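Local coordinates for protein endo-beta-1,4-glucanase (Bacillus licheniformis, PDB 2JEN) that hydrolyses beta-1,4-glucan backbones of the plant cell wall, acting on xyloglucan as a family 12 glycoside hydrolase, at residues Pro90-Tyr102 against Lys233-Phe245. The protein carries 1 engineered substitution. Sequence-based numbering, arbitrary orientation. Where two conformers were deposited one is given.
Sequences PSIVSGWHWTEGY and KYVSSVEFGTEVF. With GLC (alpha-D-glucopyranose), chain C; GLC (alpha-D-glucopyranose), chain B; BGC (beta-D-glucopyranose), chain D; GLC (alpha-D-glucopyranose), chain E.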
ATOM      1  N   PRO A  90       7.545  15.922  10.755  1.00  8.77           N
ATOM      2  CA  PRO A  90       6.110  15.816  11.054  1.00  8.30           C
ATOM      3  C   PRO A  90       5.867  16.519  12.388  1.00  8.39           C
ATOM      4  O   PRO A  90       6.663  16.387  13.327  1.00  9.17           O
ATOM      5  CB  PRO A  90       5.867  14.294  11.156  1.00  9.11           C
ATOM      6  CG  PRO A  90       7.258  13.720  11.481  1.00  8.51           C
ATOM      7  CD  PRO A  90       8.216  14.619  10.718  1.00  8.81           C
ATOM      8  N   SER A  91       4.784  17.279  12.467  1.00  8.22           N
ATOM      9  CA  SER A  91       4.646  18.256  13.516  1.00  9.17           C
ATOM     10  C   SER A  91       3.237  18.775  13.608  1.00  9.08           C
ATOM     11  O   SER A  91       2.426  18.613  12.688  1.00 10.13           O
ATOM     12  CB  SER A  91       5.606  19.411  13.243  1.00 10.39           C
ATOM     13  OG  SER A  91       5.526  19.816  11.886  1.00 10.03           O
ATOM     14  N   ILE A  92       2.942  19.389  14.761  1.00  9.24           N
ATOM     15  CA  ILE A  92       1.787  20.262  14.919  1.00  9.90           C
ATOM     16  C   ILE A  92       2.252  21.698  14.787  1.00  9.34           C
ATOM     17  O   ILE A  92       3.231  22.078  15.416  1.00 10.41           O
ATOM     18  CB  ILE A  92       1.091  20.065  16.275  1.00  9.38           C
ATOM     19  CG1 ILE A  92       0.708  18.608  16.475  1.00 11.44           C
ATOM     20  CG2 ILE A  92      -0.104  21.009  16.389  1.00 11.60           C
ATOM     21  CD1 ILE A  92       0.275  18.273  17.942  1.00 13.33           C
ATOM     22  N   VAL A  93       1.504  22.498  14.028  1.00  9.41           N
ATOM     23  CA  VAL A  93       1.793  23.924  13.788  1.00  9.95           C
ATOM     24  C   VAL A  93       0.718  24.728  14.463  1.00 10.58           C
ATOM     25  O   VAL A  93      -0.467  24.535  14.193  1.00 11.31           O
ATOM     26  CB  VAL A  93       1.859  24.249  12.273  1.00  9.79           C
ATOM     27  CG1 VAL A  93       1.997  25.750  11.998  1.00 11.38           C
ATOM     28  CG2 VAL A  93       2.977  23.467  11.618  1.00 11.13           C
ATOM     29  N   SER A  94       1.117  25.746  15.225  1.00 10.96           N
ATOM     30  CA  SER A  94       0.300  26.913  15.555  1.00 11.28           C
ATOM     31  C   SER A  94       0.924  28.170  15.028  1.00 11.25           C
ATOM     32  O   SER A  94       2.095  28.398  15.279  1.00 12.21           O
ATOM     33  CB  SER A  94       0.157  26.999  17.076  1.00 12.56           C
ATOM     34  OG  SER A  94      -0.831  27.975  17.376  1.00 14.03           O
ATOM     35  N   GLY A  95       0.169  28.976  14.304  1.00 11.32           N
ATOM     36  CA  GLY A  95       0.680  30.184  13.710  1.00 11.67           C
ATOM     37  C   GLY A  95       1.018  30.029  12.268  1.00 11.95           C
ATOM     38  O   GLY A  95       0.231  29.492  11.478  1.00 12.05           O
ATOM     39  N   TRP A  96       2.187  30.540  11.909  1.00 12.42           N
ATOM     40  CA  TRP A  96       2.656  30.593  10.535  1.00 11.77           C
ATOM     41  C   TRP A  96       3.552  29.386  10.179  1.00 11.37           C
ATOM     42  O   TRP A  96       4.287  28.878  11.014  1.00 12.64           O
ATOM     43  CB  TRP A  96       3.431  31.916  10.339  1.00 12.33           C
ATOM     44  CG  TRP A  96       4.223  32.079   9.093  1.00 12.37           C
ATOM     45  CD1 TRP A  96       3.844  32.722   7.968  1.00 12.90           C
ATOM     46  CD2 TRP A  96       5.587  31.670   8.884  1.00 12.00           C
ATOM     47  NE1 TRP A  96       4.845  32.707   7.044  1.00 13.51           N
ATOM     48  CE2 TRP A  96       5.936  32.062   7.575  1.00 12.86           C
ATOM     49  CE3 TRP A  96       6.521  30.967   9.650  1.00 12.55           C
ATOM     50  CZ2 TRP A  96       7.200  31.832   7.040  1.00 13.03           C
ATOM     51  CZ3 TRP A  96       7.752  30.687   9.115  1.00 12.56           C
ATOM     52  CH2 TRP A  96       8.088  31.120   7.824  1.00 12.17           C
ATOM     53  N   HIS A  97       3.542  28.946   8.918  1.00 11.86           N
ATOM     54  CA  HIS A  97       4.589  28.041   8.438  1.00 11.90           C
ATOM     55  C   HIS A  97       4.706  28.151   6.923  1.00 12.30           C
ATOM     56  O   HIS A  97       4.113  27.382   6.175  1.00 12.36           O
ATOM     57  CB  HIS A  97       4.353  26.586   8.834  1.00 11.46           C
ATOM     58  CG  HIS A  97       5.538  25.727   8.529  1.00 11.08           C
ATOM     59  ND1 HIS A  97       6.514  25.474   9.468  1.00 10.55           N
ATOM     60  CD2 HIS A  97       5.963  25.175   7.368  1.00 11.59           C
ATOM     61  CE1 HIS A  97       7.478  24.772   8.890  1.00 11.26           C
ATOM     62  NE2 HIS A  97       7.170  24.578   7.614  1.00 11.55           N
ATOM     63  N   TRP A  98       5.431  29.163   6.460  1.00 12.44           N
ATOM     64  CA  TRP A  98       5.510  29.486   5.034  1.00 13.04           C
ATOM     65  C   TRP A  98       4.106  29.474   4.425  1.00 13.52           C
ATOM     66  O   TRP A  98       3.856  28.897   3.371  1.00 14.23           O
ATOM     67  CB  TRP A  98       6.478  28.546   4.324  1.00 13.89           C
ATOM     68  CG  TRP A  98       7.928  28.920   4.568  1.00 14.11           C
ATOM     69  CD1 TRP A  98       8.685  29.738   3.778  1.00 15.63           C
ATOM     70  CD2 TRP A  98       8.773  28.518   5.646  1.00 13.63           C
ATOM     71  NE1 TRP A  98       9.945  29.847   4.290  1.00 15.91           N
ATOM     72  CE2 TRP A  98      10.029  29.122   5.443  1.00 14.79           C
ATOM     73  CE3 TRP A  98       8.593  27.725   6.770  1.00 12.77           C
ATOM     74  CZ2 TRP A  98      11.086  28.939   6.310  1.00 15.03           C
ATOM     75  CZ3 TRP A  98       9.640  27.568   7.636  1.00 14.94           C
ATOM     76  CH2 TRP A  98      10.869  28.178   7.400  1.00 14.86           C
ATOM     77  N   THR A  99       3.209  30.150   5.115  1.00 13.72           N
ATOM     78  CA  THR A  99       1.828  30.306   4.730  1.00 14.19           C
ATOM     79  C   THR A  99       1.521  31.791   4.580  1.00 16.85           C
ATOM     80  O   THR A  99       2.236  32.645   5.062  1.00 16.34           O
ATOM     81  CB  THR A  99       0.878  29.695   5.796  1.00 14.26           C
ATOM     82  OG1 THR A  99       1.256  30.103   7.114  1.00 13.05           O
ATOM     83  CG2 THR A  99       0.861  28.176   5.716  1.00 14.43           C
ATOM     84  N   GLU A 100       0.418  32.094   3.900  1.00 18.69           N
ATOM     85  CA  GLU A 100      -0.061  33.479   3.883  0.50 19.70           C
ATOM     86  C   GLU A 100      -0.803  33.718   5.177  1.00 19.68           C
ATOM     87  O   GLU A 100      -2.027  33.589   5.280  1.00 23.84           O
ATOM     88  CB  GLU A 100      -0.925  33.802   2.662  0.50 20.80           C
ATOM     89  CG  GLU A 100      -1.507  35.252   2.624  0.50 21.89           C
ATOM     90  CD  GLU A 100      -0.551  36.382   3.079  0.50 25.84           C
ATOM     91  OE1 GLU A 100       0.521  36.559   2.471  0.50 24.74           O
ATOM     92  OE2 GLU A 100      -0.890  37.130   4.033  0.50 30.50           O
ATOM     93  N   GLY A 101      -0.061  34.090   6.196  1.00 19.51           N
ATOM     94  CA  GLY A 101      -0.628  34.342   7.481  1.00 17.75           C
ATOM     95  C   GLY A 101      -0.489  33.220   8.488  1.00 16.00           C
ATOM     96  O   GLY A 101       0.388  32.387   8.399  1.00 14.99           O
ATOM     97  N   TYR A 102      -1.345  33.287   9.489  1.00 13.72           N
ATOM     98  CA  TYR A 102      -1.212  32.599  10.748  1.00 13.45           C
ATOM     99  C   TYR A 102      -2.528  31.870  11.038  1.00 13.55           C
ATOM    100  O   TYR A 102      -3.611  32.435  10.786  1.00 14.51           O
ATOM    101  CB  TYR A 102      -0.973  33.595  11.897  1.00 14.11           C
ATOM    102  CG  TYR A 102       0.163  34.592  11.607  1.00 13.79           C
ATOM    103  CD1 TYR A 102      -0.029  35.694  10.820  1.00 13.90           C
ATOM    104  CD2 TYR A 102       1.445  34.407  12.142  1.00 13.09           C
ATOM    105  CE1 TYR A 102       0.990  36.586  10.561  1.00 13.51           C
ATOM    106  CE2 TYR A 102       2.477  35.294  11.891  1.00 13.95           C
ATOM    107  CZ  TYR A 102       2.252  36.393  11.102  1.00 14.50           C
ATOM    108  OH  TYR A 102       3.251  37.332  10.830  1.00 16.07           O
ATOM    109  N   LYS A 233      11.369  41.807  17.631  1.00 16.43           N
ATOM    110  CA  LYS A 233      10.932  40.720  16.770  0.50 15.93           C
ATOM    111  C   LYS A 233       9.612  40.118  17.240  1.00 15.53           C
ATOM    112  O   LYS A 233       9.198  40.232  18.397  1.00 15.70           O
ATOM    113  CB  LYS A 233      12.034  39.683  16.616  0.50 15.86           C
ATOM    114  CG  LYS A 233      13.164  40.220  15.774  0.50 15.65           C
ATOM    115  CD  LYS A 233      14.343  39.325  15.851  0.50 14.01           C
ATOM    116  CE  LYS A 233      15.396  39.711  14.846  0.50 15.51           C
ATOM    117  NZ  LYS A 233      16.569  38.787  14.920  0.50 16.67           N
ATOM    118  N   TYR A 234       8.960  39.488  16.288  1.00 15.31           N
ATOM    119  CA  TYR A 234       7.679  38.822  16.510  1.00 14.73           C
ATOM    120  C   TYR A 234       7.842  37.325  16.556  1.00 14.28           C
ATOM    121  O   TYR A 234       8.540  36.752  15.712  1.00 14.52           O
ATOM    122  CB  TYR A 234       6.723  39.137  15.343  1.00 16.10           C
ATOM    123  CG  TYR A 234       6.257  40.559  15.336  1.00 17.25           C
ATOM    124  CD1 TYR A 234       6.982  41.530  14.668  1.00 18.59           C
ATOM    125  CD2 TYR A 234       5.097  40.928  15.995  1.00 17.60           C
ATOM    126  CE1 TYR A 234       6.553  42.863  14.678  1.00 17.73           C
ATOM    127  CE2 TYR A 234       4.683  42.268  16.026  1.00 19.38           C
ATOM    128  CZ  TYR A 234       5.403  43.199  15.342  1.00 18.61           C
ATOM    129  OH  TYR A 234       4.984  44.525  15.353  1.00 22.42           O
ATOM    130  N   VAL A 235       7.161  36.674  17.511  1.00 13.55           N
ATOM    131  CA  VAL A 235       6.989  35.236  17.432  1.00 13.52           C
ATOM    132  C   VAL A 235       5.868  34.942  16.429  1.00 13.39           C
ATOM    133  O   VAL A 235       4.755  35.449  16.547  1.00 13.55           O
ATOM    134  CB  VAL A 235       6.699  34.614  18.797  1.00 14.36           C
ATOM    135  CG1 VAL A 235       6.480  33.102  18.679  1.00 13.72           C
ATOM    136  CG2 VAL A 235       7.792  34.974  19.835  1.00 15.78           C
ATOM    137  N   SER A 236       6.195  34.152  15.409  1.00 12.74           N
ATOM    138  CA  SER A 236       5.297  33.847  14.303  1.00 12.43           C
ATOM    139  C   SER A 236       4.613  32.484  14.427  1.00 11.72           C
ATOM    140  O   SER A 236       3.548  32.292  13.873  1.00 12.59           O
ATOM    141  CB  SER A 236       6.065  33.870  12.995  1.00 13.17           C
ATOM    142  OG  SER A 236       6.742  35.088  12.850  1.00 14.39           O
ATOM    143  N   SER A 237       5.243  31.564  15.134  1.00 12.33           N
ATOM    144  CA  SER A 237       4.840  30.147  15.137  1.00 12.01           C
ATOM    145  C   SER A 237       5.369  29.470  16.366  1.00 11.65           C
ATOM    146  O   SER A 237       6.500  29.744  16.774  1.00 12.95           O
ATOM    147  CB  SER A 237       5.466  29.520  13.862  0.50 13.71           C
ATOM    148  OG  SER A 237       5.212  28.152  13.720  0.50 18.34           O
ATOM    149  N   VAL A 238       4.601  28.509  16.911  1.00 11.15           N
ATOM    150  CA  VAL A 238       5.100  27.484  17.811  1.00 10.38           C
ATOM    151  C   VAL A 238       4.662  26.162  17.220  1.00 10.71           C
ATOM    152  O   VAL A 238       3.465  25.935  16.999  1.00 11.44           O
ATOM    153  CB  VAL A 238       4.584  27.637  19.246  1.00 10.92           C
ATOM    154  CG1 VAL A 238       4.978  26.464  20.110  1.00 12.64           C
ATOM    155  CG2 VAL A 238       5.077  28.973  19.845  1.00 12.42           C
ATOM    156  N   GLU A 239       5.646  25.329  16.950  1.00 10.39           N
ATOM    157  CA  GLU A 239       5.438  24.011  16.362  1.00 10.38           C
ATOM    158  C   GLU A 239       6.019  22.964  17.290  1.00 10.30           C
ATOM    159  O   GLU A 239       6.969  23.258  18.033  1.00 10.81           O
ATOM    160  CB  GLU A 239       6.120  23.906  14.988  1.00 10.45           C
ATOM    161  CG  GLU A 239       5.879  25.093  14.104  1.00 10.68           C
ATOM    162  CD  GLU A 239       6.416  25.001  12.703  1.00 11.30           C
ATOM    163  OE1 GLU A 239       7.055  23.996  12.343  1.00 11.57           O
ATOM    164  OE2 GLU A 239       6.196  25.983  11.953  1.00 11.86           O
ATOM    165  N   PHE A 240       5.508  21.746  17.251  1.00 10.09           N
ATOM    166  CA  PHE A 240       6.092  20.640  18.002  1.00  9.76           C
ATOM    167  C   PHE A 240       6.096  19.429  17.101  1.00  9.42           C
ATOM    168  O   PHE A 240       5.065  19.084  16.512  1.00 10.17           O
ATOM    169  CB  PHE A 240       5.297  20.308  19.256  1.00 10.37           C
ATOM    170  CG  PHE A 240       5.854  19.136  20.024  1.00 11.02           C
ATOM    171  CD1 PHE A 240       5.340  17.880  19.847  1.00 12.54           C
ATOM    172  CD2 PHE A 240       6.930  19.298  20.883  1.00 10.94           C
ATOM    173  CE1 PHE A 240       5.890  16.796  20.520  1.00 13.28           C
ATOM    174  CE2 PHE A 240       7.486  18.236  21.534  1.00 13.35           C
ATOM    175  CZ  PHE A 240       6.954  16.979  21.373  1.00 13.55           C
ATOM    176  N   GLY A 241       7.247  18.772  16.988  1.00  9.27           N
ATOM    177  CA  GLY A 241       7.295  17.590  16.150  1.00  9.95           C
ATOM    178  C   GLY A 241       8.534  16.793  16.350  1.00  9.22           C
ATOM    179  O   GLY A 241       9.241  16.982  17.358  1.00 10.89           O
ATOM    180  N   THR A 242       8.762  15.834  15.458  1.00  8.57           N
ATOM    181  CA  THR A 242       9.933  14.975  15.529  1.00  9.07           C
ATOM    182  C   THR A 242      10.769  15.189  14.291  1.00  9.17           C
ATOM    183  O   THR A 242      10.356  14.819  13.205  1.00  9.93           O
ATOM    184  CB  THR A 242       9.552  13.500  15.668  1.00  9.13           C
ATOM    185  OG1 THR A 242       8.734  13.131  14.551  1.00  9.73           O
ATOM    186  CG2 THR A 242       8.775  13.179  16.940  1.00  9.82           C
ATOM    187  N   GLU A 243      11.982  15.721  14.419  1.00  9.49           N
ATOM    188  CA  GLU A 243      12.910  15.684  13.283  1.00  9.54           C
ATOM    189  C   GLU A 243      13.412  14.276  13.185  1.00  8.93           C
ATOM    190  O   GLU A 243      13.868  13.695  14.177  1.00 10.46           O
ATOM    191  CB  GLU A 243      14.101  16.616  13.463  1.00 10.00           C
ATOM    192  CG  GLU A 243      13.752  18.098  13.502  1.00 10.08           C
ATOM    193  CD  GLU A 243      14.965  18.993  13.534  1.00 11.54           C
ATOM    194  OE1 GLU A 243      15.731  18.932  14.495  1.00 12.89           O
ATOM    195  OE2 GLU A 243      15.159  19.766  12.577  1.00 14.18           O
ATOM    196  N   VAL A 244      13.298  13.674  11.996  1.00  9.14           N
ATOM    197  CA  VAL A 244      13.745  12.317  11.785  1.00  8.51           C
ATOM    198  C   VAL A 244      14.906  12.336  10.802  1.00  9.20           C
ATOM    199  O   VAL A 244      14.811  12.921   9.715  1.00  9.97           O
ATOM    200  CB  VAL A 244      12.645  11.394  11.248  1.00  9.42           C
ATOM    201  CG1 VAL A 244      13.235   9.964  11.089  1.00 10.93           C
ATOM    202  CG2 VAL A 244      11.409  11.416  12.175  1.00 10.85           C
ATOM    203  N   PHE A 245      16.033  11.745  11.226  1.00  9.49           N
ATOM    204  CA  PHE A 245      17.219  11.592  10.442  1.00 10.05           C
ATOM    205  C   PHE A 245      17.221  10.222   9.764  1.00  9.68           C
ATOM    206  O   PHE A 245      17.587  10.072   8.594  1.00 10.30           O
ATOM    207  CB  PHE A 245      18.443  11.774  11.324  1.00  9.97           C
ATOM    208  CG  PHE A 245      18.519  13.106  11.996  1.00 10.69           C
ATOM    209  CD1 PHE A 245      17.816  13.340  13.178  1.00 11.51           C
ATOM    210  CD2 PHE A 245      19.261  14.131  11.455  1.00 11.82           C
ATOM    211  CE1 PHE A 245      17.870  14.590  13.805  1.00 12.60           C
ATOM    212  CE2 PHE A 245      19.344  15.381  12.118  1.00 13.50           C
ATOM    213  CZ  PHE A 245      18.648  15.591  13.284  1.00 13.30           C
TER
HETATM  214  C1  GLC C   2      20.851  19.601  12.514  1.00 16.65           C
HETATM  215  C2  GLC C   2      19.920  19.804  13.685  1.00 14.05           C
HETATM  216  C3  GLC C   2      18.516  20.127  13.233  1.00 15.37           C
HETATM  217  C4  GLC C   2      18.486  21.221  12.164  1.00 16.78           C
HETATM  218  C5  GLC C   2      19.538  20.901  11.089  1.00 17.30           C
HETATM  219  C6  GLC C   2      19.630  22.038  10.076  1.00 20.87           C
HETATM  220  O2  GLC C   2      19.876  18.616  14.446  1.00 15.17           O
HETATM  221  O3  GLC C   2      17.777  20.557  14.348  1.00 15.22           O
HETATM  222  O4  GLC C   2      17.169  21.337  11.626  1.00 17.82           O
HETATM  223  O5  GLC C   2      20.804  20.766  11.692  1.00 17.36           O
HETATM  224  O6  GLC C   2      20.349  21.581   8.929  1.00 22.66           O
HETATM  225  C1  GLC B   2      12.516  23.570   8.315  1.00 15.78           C
HETATM  226  C2  GLC B   2      11.041  23.672   7.982  1.00 17.51           C
HETATM  227  C3  GLC B   2      10.819  23.546   6.496  1.00 17.27           C
HETATM  228  C4  GLC B   2      11.676  24.603   5.802  1.00 17.46           C
HETATM  229  C5  GLC B   2      13.150  24.410   6.196  1.00 19.66           C
HETATM  230  C6  GLC B   2      13.980  25.558   5.602  1.00 24.31           C
HETATM  231  O2  GLC B   2      10.241  22.726   8.691  1.00 15.80           O
HETATM  232  O3  GLC B   2       9.409  23.624   6.225  1.00 17.17           O
HETATM  233  O4  GLC B   2      11.597  24.508   4.409  1.00 20.88           O
HETATM  234  O5  GLC B   2      13.259  24.558   7.598  1.00 17.31           O
HETATM  235  O6  GLC B   2      14.813  25.093   4.564  1.00 32.00           O
HETATM  236  C2  BGC D   3      11.136  25.976   2.508  1.00 26.00           C
HETATM  237  C3  BGC D   3       9.979  26.780   1.905  1.00 27.25           C
HETATM  238  C4  BGC D   3       8.702  25.965   1.840  1.00 26.97           C
HETATM  239  C5  BGC D   3       8.380  25.326   3.178  1.00 25.02           C
HETATM  240  C6  BGC D   3       7.223  24.300   3.150  1.00 25.19           C
HETATM  241  C1  BGC D   3      10.669  25.421   3.825  1.00 23.20           C
HETATM  242  O2  BGC D   3      12.290  26.775   2.760  1.00 28.50           O
HETATM  243  O3  BGC D   3      10.304  27.206   0.585  1.00 30.30           O
HETATM  244  O4  BGC D   3       7.641  26.867   1.566  1.00 29.38           O
HETATM  245  O5  BGC D   3       9.527  24.656   3.634  1.00 20.92           O
HETATM  246  O6  BGC D   3       7.381  23.322   2.098  1.00 27.24           O
HETATM  247  C1  GLC E   1      15.561  23.771  12.636  0.50 21.68           C
HETATM  248  C2  GLC E   1      15.899  24.378  11.277  0.50 21.90           C
HETATM  249  C3  GLC E   1      14.614  24.709  10.566  0.50 20.63           C
HETATM  250  C4  GLC E   1      13.832  23.417  10.351  0.50 19.70           C
HETATM  251  C5  GLC E   1      13.580  22.855  11.757  0.50 19.02           C
HETATM  252  C6  GLC E   1      12.646  21.639  11.795  0.50 17.83           C
HETATM  253  O1  GLC E   1      16.695  23.487  13.406  0.50 25.97           O
HETATM  254  O2  GLC E   1      16.620  25.590  11.311  0.50 21.91           O
HETATM  255  O3  GLC E   1      15.009  25.432   9.399  0.50 21.86           O
HETATM  256  O4  GLC E   1      12.584  23.684   9.751  0.50 17.91           O
HETATM  257  O5  GLC E   1      14.831  22.577  12.370  0.50 21.15           O
HETATM  258  O6  GLC E   1      13.100  20.602  10.952  0.50 14.49           O
HETATM  259  O   HOH W   1       6.383  22.019  10.420  1.00 10.30           O
HETATM  260  O   HOH W   2       5.293  37.342  12.426  1.00 15.38           O
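The His97 ring meets Glu239 OE2 at one edge, ND1 to OE2 2.6 Å with the N-H nearly straight at 166°, on the syn side of a carboxylate turned 47° from the ring. At its other nitrogen, NE2 reaches O3 of the chain B glucose at 2.8 Å, while one face carries Trp98 CE3. Bonds at both nitrogens are likely to fix the rotation of the His97 imidazole. Trp98 holds the chain B glucose and the beta-glucose next to it over one face, with Trp96 CH2 against the opposite face, 3.4 Å above the plane. A smaller residue such as alanine at Trp98 would probably strip both sugars of their stacking platform and bare a face of His97. Glu239 extends alongside Val93, its CG anti to the carbonyl carbon (chi1 -46°), which carries the carboxylate to His97; a water joins OE1 to Ser91 OG, which also bonds the carbonyl of Tyr89. Strands 91-95 and 234-241 run antiparallel, with paired backbone bonds at Ile92-Phe240 and Ser94-Val238. On the sheet face away from Val93 and Glu239, Ile92 and Phe240 pack on Trp256. Glu243 OE1 accepts from O3 of the chain C glucose at 2.6 Å. His97, Trp98 and Glu243 line the glycan-binding cleft of the family 12 beta-sandwich, a concanavalin-like fold.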